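Local structure of tegument protein VP22 (Human herpesvirus 1, 4XAL) at residues A[56-61]-A[99-104]; A[68-73]-A[83-88]. The protein is a tegument protein, here its core domain, that as a whole takes part in late viral mRNA accumulation and translation, modulates the host shutoff RNase and stabilises microtubules. All coordinates share one frame; numbering follows the deposited sequence.

Contact 1. Residues A[56-61]-A[99-104]; sequences GRLAAM and KNLLQR
Leu58 reaches from helix 41-74 across to the first turn of helix 101-107 and touches it with both of its methyl branches. CD1 does the closer work: it meets Leu101 CD1 at 3.5 Å, a snug methyl-to-methyl contact, and lies 3.7 Å from the carbonyl oxygen of Leu101. The other branch turns along the helix to Arg104, where CD2 rests 4.0 Å from Arg104 CB and 3.9 Å from Arg104 O. One leucine fork therefore straddles positions three apart, almost a full helical turn. Its CG stands beside the backbone N and anti to the carbonyl carbon (chi1 -72°), which directs the fork toward 99-104.

Leu101 comes to the meeting differently. Its CB leaves the backbone at a slant, but with CG anti to the backbone N (chi1 178°) the CD1 methyl swings back to Leu58, and the two side chains meet at an oblique angle. Of the Arg104 side chain, only CB comes near, beside the backbone carbonyl; the chain bends away at chi2 and chi3, and its NE makes a weak, long ion pair with Glu107.

This is helix-to-helix packing within the core domain, in the region found by experiment to interact with gE. Leu58 also touches Ala105, while Leu101 packs on Phe51 and Ala54 earlier on the long helix. Helix 101-107, following strand 91-94 in the chain, lies against the middle of helix 41-74.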
ATOM      1  N   GLY A  56       0.256   4.022  -0.306  1.00 15.37           N
ATOM      2  CA  GLY A  56      -1.082   3.543   0.020  1.00 15.64           C
ATOM      3  C   GLY A  56      -1.376   2.154  -0.527  1.00 17.67           C
ATOM      4  O   GLY A  56      -1.967   1.314   0.165  1.00 14.22           O
ATOM      5  N   ARG A  57      -0.979   1.905  -1.773  1.00 13.24           N
ATOM      6  CA  ARG A  57      -1.196   0.595  -2.393  1.00 15.41           C
ATOM      7  C   ARG A  57      -0.466  -0.519  -1.686  1.00 16.24           C
ATOM      8  O   ARG A  57      -1.018  -1.605  -1.478  1.00 15.84           O
ATOM      9  CB  ARG A  57      -0.738   0.596  -3.853  1.00 16.06           C
ATOM     10  CG  ARG A  57      -1.615   1.335  -4.784  1.00 19.30           C
ATOM     11  CD  ARG A  57      -1.230   0.893  -6.204  1.00 23.81           C
ATOM     12  NE  ARG A  57      -1.752   1.777  -7.215  1.00 27.91           N
ATOM     13  CZ  ARG A  57      -1.322   1.775  -8.469  1.00 21.45           C
ATOM     14  NH1 ARG A  57      -0.370   0.924  -8.832  1.00 24.32           N
ATOM     15  NH2 ARG A  57      -1.838   2.618  -9.341  1.00 29.80           N
ATOM     16  N   LEU A  58       0.802  -0.280  -1.360  1.00 14.17           N
ATOM     17  CA  LEU A  58       1.585  -1.282  -0.655  1.00 12.70           C
ATOM     18  C   LEU A  58       1.023  -1.540   0.732  1.00 15.70           C
ATOM     19  O   LEU A  58       0.968  -2.688   1.185  1.00 17.88           O
ATOM     20  CB  LEU A  58       3.046  -0.847  -0.561  1.00 12.68           C
ATOM     21  CG  LEU A  58       3.721  -0.961  -1.930  1.00 14.40           C
ATOM     22  CD1 LEU A  58       4.946  -0.046  -2.026  1.00 14.22           C
ATOM     23  CD2 LEU A  58       4.115  -2.412  -2.166  1.00 18.18           C
ATOM     24  N   ALA A  59       0.629  -0.478   1.421  1.00 14.42           N
ATOM     25  CA  ALA A  59       0.040  -0.645   2.746  1.00 13.07           C
ATOM     26  C   ALA A  59      -1.234  -1.473   2.655  1.00 16.79           C
ATOM     27  O   ALA A  59      -1.433  -2.396   3.449  1.00 17.34           O
ATOM     28  CB  ALA A  59      -0.251   0.686   3.368  1.00 15.04           C
ATOM     29  N   ALA A  60      -2.098  -1.142   1.698  1.00 14.43           N
ATOM     30  CA  ALA A  60      -3.341  -1.914   1.504  1.00 15.89           C
ATOM     31  C   ALA A  60      -3.023  -3.387   1.252  1.00 18.51           C
ATOM     32  O   ALA A  60      -3.641  -4.274   1.840  1.00 17.86           O
ATOM     33  CB  ALA A  60      -4.165  -1.342   0.351  1.00 17.14           C
ATOM     34  N   MET A  61      -2.057  -3.659   0.379  1.00 16.26           N
ATOM     35  CA  MET A  61      -1.754  -5.045   0.037  1.00 22.12           C
ATOM     36  C   MET A  61      -1.253  -5.818   1.255  1.00 21.45           C
ATOM     37  O   MET A  61      -1.713  -6.934   1.519  1.00 21.50           O
ATOM     38  CB  MET A  61      -0.733  -5.114  -1.108  1.00 19.30           C
ATOM     39  CG  MET A  61      -0.437  -6.525  -1.586  1.00 29.73           C
ATOM     40  SD  MET A  61       0.907  -7.319  -0.673  1.00 44.92           S
ATOM     41  CE  MET A  61       2.340  -6.416  -1.270  1.00 36.82           C
ATOM     42  N   LYS A  99      14.353   2.541  -2.848  1.00 18.82           N
ATOM     43  CA  LYS A  99      14.299   2.988  -4.237  1.00 20.16           C
ATOM     44  C   LYS A  99      13.323   2.175  -5.084  1.00 21.67           C
ATOM     45  O   LYS A  99      12.918   2.610  -6.158  1.00 24.78           O
ATOM     46  CB  LYS A  99      15.697   2.929  -4.870  1.00 30.49           C
ATOM     47  CG  LYS A  99      16.214   1.509  -5.107  1.00 36.06           C
ATOM     48  CD  LYS A  99      17.573   1.519  -5.809  1.00 42.96           C
ATOM     49  CE  LYS A  99      18.200   0.138  -5.827  1.00 41.98           C
ATOM     50  NZ  LYS A  99      17.321  -0.863  -6.493  1.00 55.28           N
ATOM     51  N   ASN A 100      12.943   0.997  -4.598  1.00 21.43           N
ATOM     52  CA  ASN A 100      12.055   0.118  -5.351  1.00 22.39           C
ATOM     53  C   ASN A 100      10.571   0.374  -5.115  1.00 20.31           C
ATOM     54  O   ASN A 100       9.738  -0.406  -5.575  1.00 19.81           O
ATOM     55  CB  ASN A 100      12.361  -1.340  -5.011  1.00 27.39           C
ATOM     56  CG  ASN A 100      13.750  -1.754  -5.442  1.00 36.12           C
ATOM     57  OD1 ASN A 100      14.167  -1.480  -6.568  1.00 38.86           O
ATOM     58  ND2 ASN A 100      14.478  -2.408  -4.543  1.00 38.91           N
ATOM     59  N   LEU A 101      10.245   1.452  -4.400  1.00 17.59           N
ATOM     60  CA  LEU A 101       8.859   1.756  -4.025  1.00 14.50           C
ATOM     61  C   LEU A 101       7.857   1.607  -5.178  1.00 16.48           C
ATOM     62  O   LEU A 101       6.883   0.865  -5.058  1.00 15.36           O
ATOM     63  CB  LEU A 101       8.747   3.173  -3.467  1.00 14.88           C
ATOM     64  CG  LEU A 101       7.329   3.618  -3.077  1.00 15.23           C
ATOM     65  CD1 LEU A 101       6.879   2.912  -1.799  1.00 16.49           C
ATOM     66  CD2 LEU A 101       7.280   5.118  -2.883  1.00 17.52           C
ATOM     67  N   LEU A 102       8.084   2.304  -6.293  1.00 16.79           N
ATOM     68  CA  LEU A 102       7.097   2.273  -7.386  1.00 14.51           C
ATOM     69  C   LEU A 102       7.026   0.906  -8.071  1.00 18.29           C
ATOM     70  O   LEU A 102       5.935   0.404  -8.388  1.00 17.40           O
ATOM     71  CB  LEU A 102       7.410   3.356  -8.431  1.00 15.72           C
ATOM     72  CG  LEU A 102       7.384   4.816  -7.954  1.00 16.32           C
ATOM     73  CD1 LEU A 102       7.263   5.739  -9.163  1.00 16.96           C
ATOM     74  CD2 LEU A 102       6.250   5.077  -6.965  1.00 15.50           C
ATOM     75  N   GLN A 103       8.191   0.322  -8.325  1.00 18.34           N
ATOM     76  CA  GLN A 103       8.271  -1.020  -8.897  1.00 25.87           C
ATOM     77  C   GLN A 103       7.427  -2.006  -8.093  1.00 24.98           C
ATOM     78  O   GLN A 103       6.594  -2.736  -8.642  1.00 24.57           O
ATOM     79  CB  GLN A 103       9.727  -1.480  -8.943  1.00 30.23           C
ATOM     80  CG  GLN A 103       9.902  -2.972  -9.187  1.00 41.31           C
ATOM     81  CD  GLN A 103      10.219  -3.287 -10.633  1.00 45.63           C
ATOM     82  OE1 GLN A 103      10.922  -2.528 -11.308  1.00 49.76           O
ATOM     83  NE2 GLN A 103       9.712  -4.416 -11.119  1.00 48.72           N
ATOM     84  N   ARG A 104       7.620  -1.996  -6.781  1.00 19.11           N
ATOM     85  CA  ARG A 104       6.908  -2.916  -5.900  1.00 21.18           C
ATOM     86  C   ARG A 104       5.413  -2.647  -5.922  1.00 20.56           C
ATOM     87  O   ARG A 104       4.612  -3.580  -5.903  1.00 23.28           O
ATOM     88  CB  ARG A 104       7.424  -2.814  -4.459  1.00 22.59           C
ATOM     89  CG  ARG A 104       8.892  -3.159  -4.247  1.00 30.23           C
ATOM     90  CD  ARG A 104       9.146  -4.656  -4.275  1.00 36.93           C
ATOM     91  NE  ARG A 104       9.690  -5.054  -5.568  1.00 44.78           N
ATOM     92  CZ  ARG A 104      10.988  -5.107  -5.840  1.00 43.33           C
ATOM     93  NH1 ARG A 104      11.872  -4.788  -4.903  1.00 46.66           N
ATOM     94  NH2 ARG A 104      11.399  -5.476  -7.048  1.00 50.82           N
TER

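Contact 2. Residues A[68-73]-A[83-88]; sequences VQLWDM and NELLGI
Leu70 is the first residue of 68-73 to touch helix 79-88, and it does so through the whole end of its side chain. CG, CD1 and CD2 all gather round one methyl, Leu85 CD1, at 3.7, 4.0 and 3.9 Å respectively. Both leucines hold CG anti to the backbone N (chi1 173° for Leu70), and the two side chains overlap lengthwise, pointing in contrary senses.

Next comes Trp71, whose indole takes the other branch of the same leucine. Its CE3, on the six-membered ring, is 3.8 Å from Leu85 CD2, an oblique approach with the two side chains crossing at roughly a right angle. Leu85 is thus shared: CD1 goes to Leu70, CD2 to Trp71. Pro76, in the turn that joins the helices, touches both Trp71 and Leu85.

The chemistry across this contact is purely apolar, van der Waals packing that closes the corner between helix 41-74 and helix 79-88, round the Pro76 turn. Leu85 lies in a motif that, by similarity with relatives, is probably a nuclear export signal; it is buried here whereas Leu86 and Ile88 are exposed, so not every apolar side chain of the motif is equally accessible in this model.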
ATOM      1  N   VAL A  68      -6.198 -11.644   5.724  1.00 15.55           N
ATOM      2  CA  VAL A  68      -6.454 -12.998   5.226  1.00 19.71           C
ATOM      3  C   VAL A  68      -5.920 -14.033   6.219  1.00 22.02           C
ATOM      4  O   VAL A  68      -6.585 -15.028   6.519  1.00 20.72           O
ATOM      5  CB  VAL A  68      -5.807 -13.231   3.843  1.00 19.10           C
ATOM      6  CG1 VAL A  68      -5.744 -14.723   3.517  1.00 21.35           C
ATOM      7  CG2 VAL A  68      -6.570 -12.484   2.755  1.00 20.58           C
ATOM      8  N   GLN A  69      -4.716 -13.788   6.731  1.00 19.72           N
ATOM      9  CA  GLN A  69      -4.086 -14.706   7.677  1.00 19.90           C
ATOM     10  C   GLN A  69      -4.909 -14.826   8.949  1.00 23.93           C
ATOM     11  O   GLN A  69      -5.215 -15.936   9.409  1.00 18.56           O
ATOM     12  CB  GLN A  69      -2.667 -14.234   8.009  1.00 26.75           C
ATOM     13  CG  GLN A  69      -1.958 -15.087   9.050  1.00 37.98           C
ATOM     14  CD  GLN A  69      -0.457 -14.836   9.086  1.00 54.11           C
ATOM     15  OE1 GLN A  69       0.304 -15.457   8.343  1.00 62.78           O
ATOM     16  NE2 GLN A  69      -0.027 -13.923   9.953  1.00 56.26           N
ATOM     17  N   LEU A  70      -5.271 -13.675   9.506  1.00 17.07           N
ATOM     18  CA  LEU A  70      -6.082 -13.624  10.711  1.00 20.26           C
ATOM     19  C   LEU A  70      -7.444 -14.290  10.501  1.00 20.13           C
ATOM     20  O   LEU A  70      -7.920 -15.042  11.361  1.00 16.16           O
ATOM     21  CB  LEU A  70      -6.262 -12.172  11.161  1.00 18.13           C
ATOM     22  CG  LEU A  70      -7.233 -11.936  12.310  1.00 20.67           C
ATOM     23  CD1 LEU A  70      -6.709 -12.592  13.574  1.00 27.44           C
ATOM     24  CD2 LEU A  70      -7.419 -10.443  12.513  1.00 23.46           C
ATOM     25  N   TRP A  71      -8.076 -14.006   9.367  1.00 15.69           N
ATOM     26  CA  TRP A  71      -9.361 -14.624   9.048  1.00 16.59           C
ATOM     27  C   TRP A  71      -9.245 -16.148   8.955  1.00 20.27           C
ATOM     28  O   TRP A  71     -10.051 -16.882   9.530  1.00 18.36           O
ATOM     29  CB  TRP A  71      -9.905 -14.066   7.735  1.00 18.10           C
ATOM     30  CG  TRP A  71     -11.216 -14.649   7.324  1.00 16.57           C
ATOM     31  CD1 TRP A  71     -11.429 -15.850   6.716  1.00 16.60           C
ATOM     32  CD2 TRP A  71     -12.502 -14.035   7.473  1.00 15.93           C
ATOM     33  NE1 TRP A  71     -12.780 -16.027   6.482  1.00 18.61           N
ATOM     34  CE2 TRP A  71     -13.455 -14.928   6.945  1.00 15.58           C
ATOM     35  CE3 TRP A  71     -12.938 -12.820   8.015  1.00 14.04           C
ATOM     36  CZ2 TRP A  71     -14.819 -14.639   6.923  1.00 15.68           C
ATOM     37  CZ3 TRP A  71     -14.293 -12.539   7.998  1.00 12.60           C
ATOM     38  CH2 TRP A  71     -15.216 -13.449   7.463  1.00 15.09           C
ATOM     39  N   ASP A  72      -8.245 -16.612   8.217  1.00 18.72           N
ATOM     40  CA  ASP A  72      -8.039 -18.040   8.002  1.00 25.18           C
ATOM     41  C   ASP A  72      -7.778 -18.805   9.298  1.00 23.40           C
ATOM     42  O   ASP A  72      -8.218 -19.944   9.444  1.00 29.39           O
ATOM     43  CB  ASP A  72      -6.882 -18.263   7.031  1.00 23.10           C
ATOM     44  CG  ASP A  72      -7.264 -17.972   5.596  1.00 24.70           C
ATOM     45  OD1 ASP A  72      -8.464 -17.742   5.324  1.00 27.18           O
ATOM     46  OD2 ASP A  72      -6.368 -17.994   4.735  1.00 27.38           O
ATOM     47  N   MET A  73      -7.059 -18.181  10.224  1.00 19.57           N
ATOM     48  CA  MET A  73      -6.770 -18.779  11.528  1.00 24.65           C
ATOM     49  C   MET A  73      -8.003 -18.846  12.432  1.00 28.53           C
ATOM     50  O   MET A  73      -8.149 -19.763  13.244  1.00 23.64           O
ATOM     51  CB  MET A  73      -5.675 -17.986  12.238  1.00 28.03           C
ATOM     52  CG  MET A  73      -4.285 -18.164  11.642  1.00 33.38           C
ATOM     53  SD  MET A  73      -3.145 -16.894  12.229  1.00 51.74           S
ATOM     54  CE  MET A  73      -3.822 -16.547  13.849  1.00 44.17           C
ATOM     55  N   ASN A  83     -18.396 -10.793  14.981  1.00 14.36           N
ATOM     56  CA  ASN A  83     -18.389  -9.762  16.015  1.00 19.63           C
ATOM     57  C   ASN A  83     -17.178  -9.900  16.934  1.00 19.71           C
ATOM     58  O   ASN A  83     -16.529  -8.917  17.287  1.00 18.59           O
ATOM     59  CB  ASN A  83     -19.680  -9.831  16.838  1.00 22.59           C
ATOM     60  CG  ASN A  83     -19.786  -8.719  17.864  1.00 35.18           C
ATOM     61  OD1 ASN A  83     -19.596  -7.545  17.543  1.00 43.26           O
ATOM     62  ND2 ASN A  83     -20.108  -9.082  19.104  1.00 43.71           N
ATOM     63  N   GLU A  84     -16.888 -11.135  17.332  1.00 15.95           N
ATOM     64  CA  GLU A  84     -15.730 -11.416  18.168  1.00 15.93           C
ATOM     65  C   GLU A  84     -14.423 -11.083  17.453  1.00 15.65           C
ATOM     66  O   GLU A  84     -13.504 -10.478  18.037  1.00 16.20           O
ATOM     67  CB  GLU A  84     -15.743 -12.892  18.592  1.00 17.43           C
ATOM     68  CG  GLU A  84     -16.878 -13.214  19.552  1.00 18.40           C
ATOM     69  CD  GLU A  84     -17.273 -14.678  19.547  1.00 22.61           C
ATOM     70  OE1 GLU A  84     -16.601 -15.497  18.896  1.00 20.67           O
ATOM     71  OE2 GLU A  84     -18.283 -15.015  20.193  1.00 31.08           O
ATOM     72  N   LEU A  85     -14.328 -11.494  16.195  1.00 14.21           N
ATOM     73  CA  LEU A  85     -13.097 -11.285  15.438  1.00 15.07           C
ATOM     74  C   LEU A  85     -12.827  -9.789  15.261  1.00 16.26           C
ATOM     75  O   LEU A  85     -11.689  -9.335  15.396  1.00 16.58           O
ATOM     76  CB  LEU A  85     -13.172 -11.982  14.080  1.00 15.70           C
ATOM     77  CG  LEU A  85     -12.020 -11.691  13.116  1.00 16.86           C
ATOM     78  CD1 LEU A  85     -10.716 -12.281  13.644  1.00 20.31           C
ATOM     79  CD2 LEU A  85     -12.327 -12.216  11.722  1.00 17.44           C
ATOM     80  N   LEU A  86     -13.878  -9.026  14.959  1.00 18.07           N
ATOM     81  CA  LEU A  86     -13.742  -7.575  14.820  1.00 16.57           C
ATOM     82  C   LEU A  86     -13.120  -6.966  16.070  1.00 20.50           C
ATOM     83  O   LEU A  86     -12.260  -6.092  15.985  1.00 16.90           O
ATOM     84  CB  LEU A  86     -15.100  -6.933  14.546  1.00 18.85           C
ATOM     85  CG  LEU A  86     -15.730  -7.260  13.197  1.00 19.16           C
ATOM     86  CD1 LEU A  86     -17.173  -6.737  13.149  1.00 20.73           C
ATOM     87  CD2 LEU A  86     -14.918  -6.647  12.087  1.00 19.22           C
ATOM     88  N   GLY A  87     -13.544  -7.448  17.234  1.00 16.48           N
ATOM     89  CA  GLY A  87     -13.028  -6.931  18.489  1.00 19.49           C
ATOM     90  C   GLY A  87     -11.538  -7.111  18.702  1.00 19.70           C
ATOM     91  O   GLY A  87     -10.913  -6.331  19.427  1.00 26.54           O
ATOM     92  N   ILE A  88     -10.951  -8.131  18.085  1.00 17.25           N
ATOM     93  CA  ILE A  88      -9.531  -8.400  18.277  1.00 20.24           C
ATOM     94  C   ILE A  88      -8.663  -8.035  17.083  1.00 25.41           C
ATOM     95  O   ILE A  88      -7.460  -8.286  17.089  1.00 23.80           O
ATOM     96  CB  ILE A  88      -9.277  -9.886  18.600  1.00 23.83           C
ATOM     97  CG1 ILE A  88      -9.677 -10.766  17.417  1.00 23.31           C
ATOM     98  CG2 ILE A  88     -10.054 -10.289  19.831  1.00 28.46           C
ATOM     99  CD1 ILE A  88      -9.101 -12.159  17.484  1.00 28.07           C
TER

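In the fold
Helix 41-74 is the spine shared by both contacts: contact 1 uses its middle, near the centre of the chain, and contact 2 its C-terminal end, with the centre of contact 2 about 21 Å from the centre of the chain. The contacts lie 25 Å apart between centres and do not touch, their nearest atoms being about 7 Å apart. In chain order the long helix supplies 56-61 and then 68-73, the chain turns a corner into 83-88, returns through strand 91-94 and then reaches 99-104. Contact 2 is therefore the inner, short-range closure and contact 1 the outer one. Together they fasten the returning chain to the long helix at two points of this elongated core domain.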